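Local coordinates for Exo-1,3/1,4-beta-glucanase (Pseudoalteromonas sp., PDB 3RRX), which hydrolyses 1,3- and 1,4-linked beta-glucans from their chain ends, probably acting much like a beta-glucosidase of glycoside hydrolase family 3, at residues V165-R170 with R240-A245; S179-L184 with L593-A598; L184-A189 with G246-I251; F582-Y587 with P602-G607. The protein carries 1 engineered substitution. All blocks are in the same frame, centred on the assembly; numbering follows the deposited sequence.

Overall arrangement
Contact 2 holds the calcium ion; contacts 1 and 4 come near it, and contact 3 lies farther off along helix 182-197. Contact 2 is buried and joins the barrel-type N-terminal domain to the C-terminal domain through ionic and polar bonds. Contacts 1 and 3 stay within the N-terminal domain and are only partly buried: contact 1 sets a loop against helix 236-243 by van der Waals packing and one bridging water, whereas contact 3 packs helix 182-197 against helix 245-252 through small residues and one hydroxyl. Helix 182-197 serves both contacts 2 and 3. Contact 4, also partly buried, lies in the C-terminal domain, where a bulged backbone pairing carries aromatic side chains and places Ser583 next to Glu180 of contact 2.

Contact 1: V165-R170 with R240-A245; sequences VVRDDR and RDIHSA
Arg167 lies across Ile242 and beside His243, tying the loop that follows strand 157-162 to helix 236-243 in the TIM-barrel-type N-terminal domain. From CB the chain turns so that CG is anti to the carbonyl carbon (chi1 -50°), and there Arg167 CG meets His243 CE1 at 3.7 Å. Bends at the next two torsions fold the rest back over Ile242: CD rests 3.9 Å from Ile242 CG2, NE stays near the same methyl, and the guanidinium presents one face to it, off-centre. At the tip Arg167 NH2 approaches Ile242 CD1, while NH1 is hydrogen-bonded to the carbonyl of Glu180, a calcium ligand. A long chain with a flat charged end suits this place, being apolar along its methylenes and polar where it meets Glu180 O. With an alanine here, Ile242 CG2 would probably lose the cover of the guanidinium and Glu180 O its donor. Val165 fills the neighbouring position, its CG2 3.4 Å from Ile242 O, a buried carbonyl oxygen without a hydrogen-bond partner. On the His243 side a water accepts from Val165 N at 3.1 Å and hydrogen-bonds His243 ND1 at 2.9 Å.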
loop_
_atom_site.group_PDB
_atom_site.type_symbol
_atom_site.label_atom_id
_atom_site.label_comp_id
_atom_site.label_asym_id
_atom_site.label_seq_id
_atom_site.Cartn_x
_atom_site.Cartn_y
_atom_site.Cartn_z
ATOM N N VAL A 165 -9.064 -1.356 7.744
ATOM C CA VAL A 165 -9.571 -0.317 8.637
ATOM C C VAL A 165 -8.962 -0.624 10.001
ATOM O O VAL A 165 -9.391 -1.542 10.697
ATOM C CB VAL A 165 -11.122 -0.347 8.731
ATOM C CG1 VAL A 165 -11.649 0.759 9.660
ATOM C CG2 VAL A 165 -11.734 -0.231 7.339
ATOM N N VAL A 166 -7.925 0.122 10.360
ATOM C CA VAL A 166 -7.062 -0.282 11.458
ATOM C C VAL A 166 -7.540 0.284 12.788
ATOM O O VAL A 166 -7.710 1.497 12.929
ATOM C CB VAL A 166 -5.599 0.110 11.172
ATOM C CG1 VAL A 166 -4.704 -0.170 12.385
ATOM C CG2 VAL A 166 -5.100 -0.657 9.941
ATOM N N ARG A 167 -7.737 -0.613 13.751
ATOM C CA ARG A 167 -8.343 -0.281 15.039
ATOM C C ARG A 167 -7.354 -0.324 16.210
ATOM O O ARG A 167 -7.673 0.139 17.304
ATOM C CB ARG A 167 -9.520 -1.229 15.311
ATOM C CG ARG A 167 -10.500 -1.324 14.151
ATOM C CD ARG A 167 -11.254 -0.015 13.945
ATOM N NE ARG A 167 -12.289 0.156 14.964
ATOM C CZ ARG A 167 -13.152 1.167 14.994
ATOM N NH1 ARG A 167 -13.093 2.121 14.073
ATOM N NH2 ARG A 167 -14.068 1.225 15.952
ATOM N N ASP A 168 -6.163 -0.873 15.982
ATOM C CA ASP A 168 -5.125 -0.943 17.015
ATOM C C ASP A 168 -3.783 -0.650 16.350
ATOM O O ASP A 168 -3.293 -1.458 15.556
ATOM C CB ASP A 168 -5.114 -2.333 17.672
ATOM C CG ASP A 168 -4.222 -2.402 18.918
ATOM O OD1 ASP A 168 -3.132 -1.788 18.940
ATOM O OD2 ASP A 168 -4.617 -3.084 19.884
ATOM N N ASP A 169 -3.200 0.508 16.668
ATOM C CA ASP A 169 -2.021 1.003 15.952
ATOM C C ASP A 169 -0.744 0.233 16.258
ATOM O O ASP A 169 0.299 0.512 15.680
ATOM C CB ASP A 169 -1.798 2.496 16.223
ATOM C CG ASP A 169 -2.933 3.350 15.715
ATOM O OD1 ASP A 169 -3.713 2.850 14.872
ATOM O OD2 ASP A 169 -3.049 4.514 16.158
ATOM N N ARG A 170 -0.818 -0.749 17.144
ATOM C CA ARG A 170 0.351 -1.594 17.389
ATOM C C ARG A 170 0.720 -2.458 16.174
ATOM O O ARG A 170 1.847 -2.944 16.065
ATOM C CB ARG A 170 0.118 -2.474 18.615
ATOM C CG ARG A 170 0.203 -1.686 19.941
ATOM C CD ARG A 170 -0.135 -2.567 21.137
ATOM N NE ARG A 170 -1.570 -2.777 21.296
ATOM C CZ ARG A 170 -2.123 -3.380 22.348
ATOM N NH1 ARG A 170 -1.357 -3.830 23.332
ATOM N NH2 ARG A 170 -3.436 -3.527 22.424
ATOM N N ARG A 240 -18.736 -6.789 9.127
ATOM C CA ARG A 240 -19.423 -6.122 8.018
ATOM C C ARG A 240 -19.296 -4.594 8.088
ATOM O O ARG A 240 -18.835 -3.953 7.141
ATOM C CB ARG A 240 -20.917 -6.522 8.025
ATOM C CG ARG A 240 -21.764 -5.940 6.888
ATOM C CD ARG A 240 -23.270 -6.138 7.177
ATOM N NE ARG A 240 -23.690 -5.370 8.353
ATOM C CZ ARG A 240 -24.824 -5.578 9.025
ATOM N NH1 ARG A 240 -25.664 -6.528 8.642
ATOM N NH2 ARG A 240 -25.117 -4.833 10.081
ATOM N N ASP A 241 -19.692 -4.018 9.217
ATOM C CA ASP A 241 -19.835 -2.564 9.311
ATOM C C ASP A 241 -18.521 -1.815 9.542
ATOM O O ASP A 241 -18.392 -0.649 9.161
ATOM C CB ASP A 241 -20.829 -2.204 10.408
ATOM C CG ASP A 241 -22.240 -2.666 10.081
ATOM O OD1 ASP A 241 -22.580 -2.791 8.882
ATOM O OD2 ASP A 241 -22.999 -2.904 11.025
ATOM N N ILE A 242 -17.553 -2.468 10.176
ATOM C CA ILE A 242 -16.258 -1.820 10.365
ATOM C C ILE A 242 -15.236 -2.226 9.303
ATOM O O ILE A 242 -14.627 -1.369 8.678
ATOM C CB ILE A 242 -15.673 -2.075 11.760
ATOM C CG1 ILE A 242 -16.662 -1.617 12.839
ATOM C CG2 ILE A 242 -14.335 -1.335 11.929
ATOM C CD1 ILE A 242 -16.139 -1.792 14.240
ATOM N N HIS A 243 -15.054 -3.525 9.089
ATOM C CA HIS A 243 -13.885 -3.981 8.327
ATOM C C HIS A 243 -14.102 -4.183 6.827
ATOM O O HIS A 243 -13.137 -4.328 6.065
ATOM C CB HIS A 243 -13.289 -5.226 8.994
ATOM C CG HIS A 243 -12.756 -4.944 10.367
ATOM N ND1 HIS A 243 -11.539 -4.325 10.577
ATOM C CD2 HIS A 243 -13.299 -5.131 11.593
ATOM C CE1 HIS A 243 -11.345 -4.168 11.876
ATOM N NE2 HIS A 243 -12.403 -4.642 12.515
ATOM N N SER A 244 -15.362 -4.159 6.400
ATOM C CA SER A 244 -15.696 -4.477 5.012
ATOM C C SER A 244 -16.052 -3.260 4.164
ATOM O O SER A 244 -16.276 -3.380 2.961
ATOM C CB SER A 244 -16.844 -5.491 4.980
ATOM O OG SER A 244 -16.458 -6.676 5.661
ATOM N N ALA A 245 -16.080 -2.092 4.785
ATOM C CA ALA A 245 -16.537 -0.873 4.119
ATOM C C ALA A 245 -15.802 -0.565 2.813
ATOM O O ALA A 245 -16.419 -0.142 1.834
ATOM C CB ALA A 245 -16.440 0.301 5.071
HETATM O O HOH W 1 -9.388 -4.264 8.640
#

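Contact 2: S179-L184 with L593-A598; sequences SEDPDL and LNLNDA. With CA (calcium ion), chain B.
Glu180 OE2 is gripped by two groups: Leu595 N reaches it at 2.9 Å, from above the carboxylate plane with an angle of 148°, and the Ser583 hydroxyl is hydrogen-bonded to it. These bonds hold the carboxylate's rotation while its other oxygen, OE1, binds the calcium ion at 2.3 Å. The chain gets there with CG between the backbone N and the carbonyl carbon (chi1 68°) and then runs extended. Asn594 OD1 and Leu593 O, each 2.4 Å from the calcium, supply the other protein ligands. Three waters lie roughly across the metal from these three oxygens, giving a near-octahedral shell. The amide of Asn594 stands almost perpendicular to the carboxylate, 83° between planes; with OD1 on the metal and ND2 donating to Arg167 O, it is probably fixed in this orientation. Asn594 also begins a type II turn ending at Asp597, whose OD2 accepts from Asn594 N. Away from the metal, Leu595 CD1 packs 3.9 Å from Asp181 CG; Asp181 is the N-cap of helix 182-197, OD1 accepting from Asp183 N. An extended glutamate, an amide and a backbone carbonyl from two domains make an interdomain calcium site, consistent with a structural role in joining them.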
loop_
_atom_site.group_PDB
_atom_site.type_symbol
_atom_site.label_atom_id
_atom_site.label_comp_id
_atom_site.label_asym_id
_atom_site.label_seq_id
_atom_site.Cartn_x
_atom_site.Cartn_y
_atom_site.Cartn_z
ATOM N N SER A 179 -7.272 4.914 7.182
ATOM C CA SER A 179 -7.981 5.447 8.346
ATOM C C SER A 179 -8.464 4.374 9.318
ATOM O O SER A 179 -8.686 3.220 8.940
ATOM C CB SER A 179 -9.191 6.269 7.870
ATOM O OG SER A 179 -9.890 6.865 8.955
ATOM N N GLU A 180 -8.638 4.767 10.577
ATOM C CA GLU A 180 -9.341 3.927 11.549
ATOM C C GLU A 180 -10.848 3.944 11.273
ATOM O O GLU A 180 -11.592 3.122 11.805
ATOM C CB GLU A 180 -9.090 4.453 12.977
ATOM C CG GLU A 180 -9.740 5.818 13.260
ATOM C CD GLU A 180 -9.306 6.450 14.603
ATOM O OE1 GLU A 180 -8.182 6.191 15.072
ATOM O OE2 GLU A 180 -10.084 7.231 15.183
ATOM N N ASP A 181 -11.288 4.904 10.466
ATOM C CA ASP A 181 -12.718 5.155 10.207
ATOM C C ASP A 181 -13.201 4.457 8.934
ATOM O O ASP A 181 -12.722 4.768 7.848
ATOM C CB ASP A 181 -12.928 6.672 10.051
ATOM C CG ASP A 181 -14.363 7.052 9.658
ATOM O OD1 ASP A 181 -15.289 6.241 9.868
ATOM O OD2 ASP A 181 -14.562 8.185 9.156
ATOM N N PRO A 182 -14.179 3.531 9.049
ATOM C CA PRO A 182 -14.636 2.842 7.834
ATOM C C PRO A 182 -15.231 3.785 6.784
ATOM O O PRO A 182 -15.080 3.514 5.596
ATOM C CB PRO A 182 -15.689 1.854 8.352
ATOM C CG PRO A 182 -16.116 2.393 9.684
ATOM C CD PRO A 182 -14.899 3.081 10.251
ATOM N N ASP A 183 -15.864 4.880 7.204
ATOM C CA ASP A 183 -16.482 5.810 6.253
ATOM C C ASP A 183 -15.454 6.390 5.282
ATOM O O ASP A 183 -15.730 6.548 4.092
ATOM C CB ASP A 183 -17.173 6.969 6.976
ATOM C CG ASP A 183 -18.380 6.527 7.796
ATOM O OD1 ASP A 183 -18.848 5.379 7.622
ATOM O OD2 ASP A 183 -18.868 7.344 8.612
ATOM N N LEU A 184 -14.277 6.734 5.800
ATOM C CA LEU A 184 -13.211 7.283 4.958
ATOM C C LEU A 184 -12.657 6.234 3.991
ATOM O O LEU A 184 -12.469 6.503 2.803
ATOM C CB LEU A 184 -12.092 7.899 5.825
ATOM C CG LEU A 184 -10.897 8.551 5.114
ATOM C CD1 LEU A 184 -11.360 9.424 3.972
ATOM C CD2 LEU A 184 -10.072 9.391 6.103
ATOM N N LEU A 593 -7.822 3.444 20.558
ATOM C CA LEU A 593 -8.466 4.737 20.661
ATOM C C LEU A 593 -9.080 5.046 19.309
ATOM O O LEU A 593 -8.348 5.377 18.390
ATOM C CB LEU A 593 -7.387 5.776 20.972
ATOM C CG LEU A 593 -7.764 7.251 21.067
ATOM C CD1 LEU A 593 -8.618 7.516 22.312
ATOM C CD2 LEU A 593 -6.490 8.079 21.095
ATOM N N ASN A 594 -10.403 4.953 19.179
ATOM C CA ASN A 594 -11.054 5.137 17.881
ATOM C C ASN A 594 -12.256 6.068 17.927
ATOM O O ASN A 594 -12.976 6.107 18.927
ATOM C CB ASN A 594 -11.478 3.774 17.312
ATOM C CG ASN A 594 -10.293 2.877 17.040
ATOM O OD1 ASN A 594 -9.393 3.253 16.295
ATOM N ND2 ASN A 594 -10.271 1.696 17.655
ATOM N N LEU A 595 -12.475 6.818 16.849
ATOM C CA LEU A 595 -13.592 7.750 16.816
ATOM C C LEU A 595 -14.888 6.970 17.064
ATOM O O LEU A 595 -15.008 5.809 16.674
ATOM C CB LEU A 595 -13.657 8.495 15.482
ATOM C CG LEU A 595 -14.499 7.856 14.390
ATOM C CD1 LEU A 595 -14.642 8.785 13.187
ATOM C CD2 LEU A 595 -13.891 6.517 13.977
ATOM N N ASN A 596 -15.847 7.595 17.726
ATOM C CA ASN A 596 -17.100 6.906 18.063
ATOM C C ASN A 596 -16.982 5.959 19.258
ATOM O O ASN A 596 -17.968 5.343 19.654
ATOM C CB ASN A 596 -17.676 6.130 16.863
ATOM C CG ASN A 596 -18.046 7.029 15.690
ATOM O OD1 ASN A 596 -18.318 8.218 15.859
ATOM N ND2 ASN A 596 -18.063 6.454 14.490
ATOM N N ASP A 597 -15.789 5.816 19.825
ATOM C CA ASP A 597 -15.646 5.021 21.042
ATOM C C ASP A 597 -16.519 5.615 22.154
ATOM O O ASP A 597 -16.700 6.831 22.228
ATOM C CB ASP A 597 -14.186 4.963 21.500
ATOM C CG ASP A 597 -13.385 3.865 20.800
ATOM O OD1 ASP A 597 -13.948 3.129 19.959
ATOM O OD2 ASP A 597 -12.183 3.728 21.117
ATOM N N ALA A 598 -17.059 4.755 23.014
ATOM C CA ALA A 598 -17.886 5.207 24.131
ATOM C C ALA A 598 -17.102 6.156 25.032
ATOM O O ALA A 598 -17.548 7.264 25.319
ATOM C CB ALA A 598 -18.413 4.014 24.927
HETATM CA CA CA B . -7.339 4.491 16.432
HETATM O O HOH W 2 -6.314 2.813 18.029
HETATM O O HOH W 3 -5.231 5.715 16.482
HETATM O O HOH W 4 -6.401 2.878 14.889
#

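Contact 3: L184-A189 with G246-I251; sequences LVKRYA and GYFSAI
Val185 begins the contact from helix 182-197, pressing CG1 to within 3.8 Å of Gly246 CA on helix 245-252. These helices run nearly parallel, their local axes 7.3 Å apart and crossing at -17°, as neighbouring helices do around a TIM-type barrel. So close a fit depends on Gly246, since a beta carbon there would collide with Val185 CG1. Next comes Lys186, whose CA lies 4.3 Å from Gly246 CA. Its aliphatic chain runs outward to put CD at the edge of the Phe248 ring, and its carbonyl oxygen takes the hydroxyl of Ser249 at 2.7 Å, in the carbonyl plane on a lone pair. Ser249 holds OG between its backbone N and carbonyl carbon (chi1 67°), which aims it across the interface; Gly190 N adds a weak bond to Ser249 OG. A valine in place of Ser249 would probably leave Lys186 O without its cross-helix donor and crowd Ala189 CB. One turn further, Ala189 CB sits 3.3 Å from Gly246 O and 3.4 Å from Ser249 OG, with Ala250 CB beyond. The small residues bring the backbones close enough for a serine hydroxyl to link two helix faces that otherwise meet through small and aliphatic groups.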
loop_
_atom_site.group_PDB
_atom_site.type_symbol
_atom_site.label_atom_id
_atom_site.label_comp_id
_atom_site.label_asym_id
_atom_site.label_seq_id
_atom_site.Cartn_x
_atom_site.Cartn_y
_atom_site.Cartn_z
ATOM N N LEU A 184 -14.277 6.734 5.800
ATOM C CA LEU A 184 -13.211 7.283 4.958
ATOM C C LEU A 184 -12.657 6.234 3.991
ATOM O O LEU A 184 -12.469 6.503 2.803
ATOM C CB LEU A 184 -12.092 7.899 5.825
ATOM C CG LEU A 184 -10.897 8.551 5.114
ATOM C CD1 LEU A 184 -11.360 9.424 3.972
ATOM C CD2 LEU A 184 -10.072 9.391 6.103
ATOM N N VAL A 185 -12.397 5.032 4.487
ATOM C CA VAL A 185 -11.899 3.973 3.607
ATOM C C VAL A 185 -12.906 3.674 2.486
ATOM O O VAL A 185 -12.523 3.462 1.329
ATOM C CB VAL A 185 -11.528 2.693 4.405
ATOM C CG1 VAL A 185 -11.130 1.559 3.465
ATOM C CG2 VAL A 185 -10.392 2.987 5.399
ATOM N N LYS A 186 -14.194 3.680 2.825
ATOM C CA LYS A 186 -15.254 3.456 1.834
ATOM C C LYS A 186 -15.229 4.525 0.748
ATOM O O LYS A 186 -15.337 4.211 -0.435
ATOM C CB LYS A 186 -16.631 3.411 2.519
ATOM C CG LYS A 186 -17.813 3.224 1.565
ATOM C CD LYS A 186 -19.039 2.695 2.297
ATOM C CE LYS A 186 -19.575 3.699 3.284
ATOM N NZ LYS A 186 -20.624 3.079 4.164
ATOM N N ARG A 187 -15.075 5.786 1.149
ATOM C CA ARG A 187 -14.989 6.901 0.205
ATOM C C ARG A 187 -13.818 6.750 -0.765
ATOM O O ARG A 187 -13.922 7.102 -1.935
ATOM C CB ARG A 187 -14.786 8.225 0.958
ATOM C CG ARG A 187 -16.060 8.972 1.360
ATOM C CD ARG A 187 -15.708 10.235 2.180
ATOM N NE ARG A 187 -15.862 10.000 3.614
ATOM C CZ ARG A 187 -15.189 10.638 4.569
ATOM N NH1 ARG A 187 -14.291 11.565 4.264
ATOM N NH2 ARG A 187 -15.417 10.340 5.839
ATOM N N TYR A 188 -12.698 6.243 -0.260
ATOM C CA TYR A 188 -11.459 6.170 -1.030
ATOM C C TYR A 188 -11.343 4.953 -1.949
ATOM O O TYR A 188 -10.811 5.053 -3.058
ATOM C CB TYR A 188 -10.264 6.134 -0.075
ATOM C CG TYR A 188 -9.698 7.479 0.332
ATOM C CD1 TYR A 188 -10.454 8.643 0.256
ATOM C CD2 TYR A 188 -8.392 7.578 0.795
ATOM C CE1 TYR A 188 -9.912 9.877 0.636
ATOM C CE2 TYR A 188 -7.848 8.794 1.172
ATOM C CZ TYR A 188 -8.604 9.938 1.089
ATOM O OH TYR A 188 -8.040 11.140 1.463
ATOM N N ALA A 189 -11.788 3.795 -1.466
ATOM C CA ALA A 189 -11.439 2.533 -2.110
ATOM C C ALA A 189 -11.866 2.492 -3.570
ATOM O O ALA A 189 -11.100 2.075 -4.435
ATOM C CB ALA A 189 -12.033 1.347 -1.345
ATOM N N GLY A 246 -14.484 -0.760 2.801
ATOM C CA GLY A 246 -13.702 -0.559 1.592
ATOM C C GLY A 246 -14.102 -1.507 0.475
ATOM O O GLY A 246 -13.999 -1.171 -0.709
ATOM N N TYR A 247 -14.547 -2.709 0.835
ATOM C CA TYR A 247 -14.940 -3.676 -0.186
ATOM C C TYR A 247 -16.281 -3.325 -0.818
ATOM O O TYR A 247 -16.538 -3.686 -1.959
ATOM C CB TYR A 247 -14.929 -5.113 0.359
ATOM C CG TYR A 247 -13.527 -5.658 0.370
ATOM C CD1 TYR A 247 -12.944 -6.072 -0.811
ATOM C CD2 TYR A 247 -12.766 -5.698 1.535
ATOM C CE1 TYR A 247 -11.653 -6.538 -0.854
ATOM C CE2 TYR A 247 -11.437 -6.175 1.505
ATOM C CZ TYR A 247 -10.902 -6.593 0.298
ATOM O OH TYR A 247 -9.604 -7.065 0.179
ATOM N N PHE A 248 -17.133 -2.616 -0.082
ATOM C CA PHE A 248 -18.431 -2.221 -0.648
ATOM C C PHE A 248 -18.190 -1.368 -1.891
ATOM O O PHE A 248 -18.742 -1.623 -2.964
ATOM C CB PHE A 248 -19.265 -1.443 0.374
ATOM C CG PHE A 248 -19.616 -2.231 1.606
ATOM C CD1 PHE A 248 -19.534 -3.616 1.612
ATOM C CD2 PHE A 248 -20.026 -1.583 2.757
ATOM C CE1 PHE A 248 -19.868 -4.341 2.756
ATOM C CE2 PHE A 248 -20.358 -2.302 3.902
ATOM C CZ PHE A 248 -20.270 -3.679 3.900
ATOM N N SER A 249 -17.330 -0.365 -1.755
ATOM C CA SER A 249 -17.076 0.528 -2.876
ATOM C C SER A 249 -16.137 -0.086 -3.918
ATOM O O SER A 249 -16.293 0.166 -5.107
ATOM C CB SER A 249 -16.608 1.911 -2.394
ATOM O OG SER A 249 -15.341 1.847 -1.781
ATOM N N ALA A 250 -15.184 -0.917 -3.496
ATOM C CA ALA A 250 -14.266 -1.526 -4.466
ATOM C C ALA A 250 -15.005 -2.504 -5.376
ATOM O O ALA A 250 -14.784 -2.530 -6.590
ATOM C CB ALA A 250 -13.092 -2.217 -3.763
ATOM N N ILE A 251 -15.878 -3.316 -4.786
ATOM C CA ILE A 251 -16.669 -4.252 -5.568
ATOM C C ILE A 251 -17.676 -3.508 -6.450
ATOM O O ILE A 251 -17.889 -3.879 -7.605
ATOM C CB ILE A 251 -17.396 -5.299 -4.681
ATOM C CG1 ILE A 251 -16.377 -6.227 -3.995
ATOM C CG2 ILE A 251 -18.343 -6.143 -5.535
ATOM C CD1 ILE A 251 -16.954 -7.010 -2.791
#

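Contact 4: F582-Y587 with P602-G607; sequences FSWPKY and PLFAYG
A classic beta bulge in the C-terminal domain puts Leu603 and Phe604 together opposite Trp584, in a single antiparallel bridge. Trp584 N donates to Phe604 O at 3.0 Å, nearly along the C=O axis, completing one side of the hydrogen-bonded pair. The other side is split: Trp584 O takes Leu603 N at 2.8 Å, while Phe604 N reaches the same oxygen only weakly. The bulge brings the side chains of both Leu603 and Phe604 alongside the tryptophan, pointing the same way. Trp584 CG is anti to the backbone N (chi1 -157°), which swings the indole out beside Phe604. The phenylalanine turns its edge to the indole face in an offset edge-to-face pair, the five-membered ring and phenyl centroids 5.7 Å apart with planes at 63°. Leu603 CD2 touches Trp584 CD1, and its CB lies against the carbonyls of Trp584 and Pro585. Large flat and branched side chains suit this place because they also pack on Leu401 of strand 399-403 and Leu541 of helix 538-542, joining the loop to the domain's sheet and helix. Pro602 CB closes in on Trp584 O. Towards the N-terminal end Ser583 OG passes near Tyr606, and its hydroxyl is also hydrogen-bonded to Tyr600 OH. At the far end, Lys586 sends NZ to a salt bridge with Asp601, and on the way its CE comes 3.7 Å from Pro602 O.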
loop_
_atom_site.group_PDB
_atom_site.type_symbol
_atom_site.label_atom_id
_atom_site.label_comp_id
_atom_site.label_asym_id
_atom_site.label_seq_id
_atom_site.Cartn_x
_atom_site.Cartn_y
_atom_site.Cartn_z
ATOM N N PHE A 582 -6.398 9.048 11.960
ATOM C CA PHE A 582 -6.246 8.141 13.098
ATOM C C PHE A 582 -6.200 9.010 14.357
ATOM O O PHE A 582 -5.573 10.071 14.351
ATOM C CB PHE A 582 -4.926 7.341 13.008
ATOM C CG PHE A 582 -4.958 6.206 12.003
ATOM C CD1 PHE A 582 -5.147 4.892 12.420
ATOM C CD2 PHE A 582 -4.806 6.461 10.655
ATOM C CE1 PHE A 582 -5.182 3.848 11.501
ATOM C CE2 PHE A 582 -4.830 5.430 9.721
ATOM C CZ PHE A 582 -5.019 4.118 10.144
ATOM N N SER A 583 -6.850 8.569 15.428
ATOM C CA SER A 583 -6.843 9.345 16.671
ATOM C C SER A 583 -5.463 9.322 17.328
ATOM O O SER A 583 -4.795 8.281 17.341
ATOM C CB SER A 583 -7.881 8.793 17.642
ATOM O OG SER A 583 -9.182 8.824 17.081
ATOM N N TRP A 584 -5.054 10.452 17.902
ATOM C CA TRP A 584 -3.734 10.564 18.526
ATOM C C TRP A 584 -3.825 10.399 20.046
ATOM O O TRP A 584 -4.602 11.096 20.703
ATOM C CB TRP A 584 -3.097 11.917 18.183
ATOM C CG TRP A 584 -1.605 11.885 18.289
ATOM C CD1 TRP A 584 -0.854 11.940 19.437
ATOM C CD2 TRP A 584 -0.679 11.783 17.205
ATOM N NE1 TRP A 584 0.485 11.879 19.124
ATOM C CE2 TRP A 584 0.616 11.774 17.759
ATOM C CE3 TRP A 584 -0.822 11.693 15.813
ATOM C CZ2 TRP A 584 1.760 11.691 16.972
ATOM C CZ3 TRP A 584 0.308 11.606 15.036
ATOM C CH2 TRP A 584 1.589 11.602 15.613
ATOM N N PRO A 585 -3.035 9.466 20.607
ATOM C CA PRO A 585 -3.140 9.079 22.019
ATOM C C PRO A 585 -2.565 10.112 23.000
ATOM O O PRO A 585 -1.541 10.734 22.732
ATOM C CB PRO A 585 -2.322 7.783 22.085
ATOM C CG PRO A 585 -1.272 7.969 20.990
ATOM C CD PRO A 585 -2.019 8.671 19.885
ATOM N N LYS A 586 -3.240 10.262 24.137
ATOM C CA LYS A 586 -2.808 11.146 25.222
ATOM C C LYS A 586 -1.988 10.387 26.270
ATOM O O LYS A 586 -1.177 10.973 26.983
ATOM C CB LYS A 586 -4.056 11.750 25.871
ATOM C CG LYS A 586 -3.834 12.553 27.124
ATOM C CD LYS A 586 -5.186 12.964 27.702
ATOM C CE LYS A 586 -5.913 13.923 26.770
ATOM N NZ LYS A 586 -7.173 14.455 27.376
ATOM N N TYR A 587 -2.212 9.079 26.359
ATOM C CA TYR A 587 -1.526 8.232 27.328
ATOM C C TYR A 587 -0.836 7.105 26.588
ATOM O O TYR A 587 -1.278 6.709 25.516
ATOM C CB TYR A 587 -2.524 7.645 28.331
ATOM C CG TYR A 587 -3.355 8.685 29.047
ATOM C CD1 TYR A 587 -2.794 9.490 30.029
ATOM C CD2 TYR A 587 -4.705 8.850 28.753
ATOM C CE1 TYR A 587 -3.545 10.440 30.692
ATOM C CE2 TYR A 587 -5.469 9.801 29.414
ATOM C CZ TYR A 587 -4.879 10.591 30.383
ATOM O OH TYR A 587 -5.620 11.542 31.047
ATOM N N PRO A 602 -8.907 11.348 23.327
ATOM C CA PRO A 602 -7.632 11.454 22.601
ATOM C C PRO A 602 -6.888 12.743 22.937
ATOM O O PRO A 602 -7.499 13.687 23.428
ATOM C CB PRO A 602 -8.081 11.515 21.141
ATOM C CG PRO A 602 -9.407 12.231 21.212
ATOM C CD PRO A 602 -10.057 11.723 22.483
ATOM N N LEU A 603 -5.586 12.787 22.670
ATOM C CA LEU A 603 -4.865 14.050 22.741
ATOM C C LEU A 603 -5.366 14.953 21.625
ATOM O O LEU A 603 -5.698 16.114 21.850
ATOM C CB LEU A 603 -3.359 13.834 22.583
ATOM C CG LEU A 603 -2.522 15.111 22.657
ATOM C CD1 LEU A 603 -2.759 15.827 23.991
ATOM C CD2 LEU A 603 -1.038 14.815 22.471
ATOM N N PHE A 604 -5.398 14.408 20.409
ATOM C CA PHE A 604 -5.880 15.140 19.252
ATOM C C PHE A 604 -6.842 14.197 18.552
ATOM O O PHE A 604 -6.477 13.062 18.222
ATOM C CB PHE A 604 -4.729 15.476 18.286
ATOM C CG PHE A 604 -3.598 16.253 18.911
ATOM C CD1 PHE A 604 -3.801 17.541 19.395
ATOM C CD2 PHE A 604 -2.320 15.709 18.973
ATOM C CE1 PHE A 604 -2.740 18.269 19.952
ATOM C CE2 PHE A 604 -1.266 16.423 19.521
ATOM C CZ PHE A 604 -1.477 17.706 20.016
ATOM N N ALA A 605 -8.062 14.659 18.319
ATOM C CA ALA A 605 -9.115 13.789 17.821
ATOM C C ALA A 605 -8.975 13.516 16.326
ATOM O O ALA A 605 -8.319 14.265 15.599
ATOM C CB ALA A 605 -10.491 14.390 18.130
ATOM N N TYR A 606 -9.592 12.427 15.883
ATOM C CA TYR A 606 -9.860 12.223 14.465
ATOM C C TYR A 606 -10.420 13.530 13.922
ATOM O O TYR A 606 -11.311 14.130 14.533
ATOM C CB TYR A 606 -10.914 11.123 14.305
ATOM C CG TYR A 606 -11.348 10.851 12.884
ATOM C CD1 TYR A 606 -10.724 9.871 12.125
ATOM C CD2 TYR A 606 -12.398 11.559 12.308
ATOM C CE1 TYR A 606 -11.124 9.604 10.826
ATOM C CE2 TYR A 606 -12.811 11.295 11.010
ATOM C CZ TYR A 606 -12.166 10.318 10.274
ATOM O OH TYR A 606 -12.567 10.059 8.982
ATOM N N GLY A 607 -9.903 13.975 12.785
ATOM C CA GLY A 607 -10.344 15.221 12.186
ATOM C C GLY A 607 -9.613 16.477 12.634
ATOM O O GLY A 607 -9.851 17.548 12.079
HETATM O O HOH W 5 -6.766 16.443 24.695
#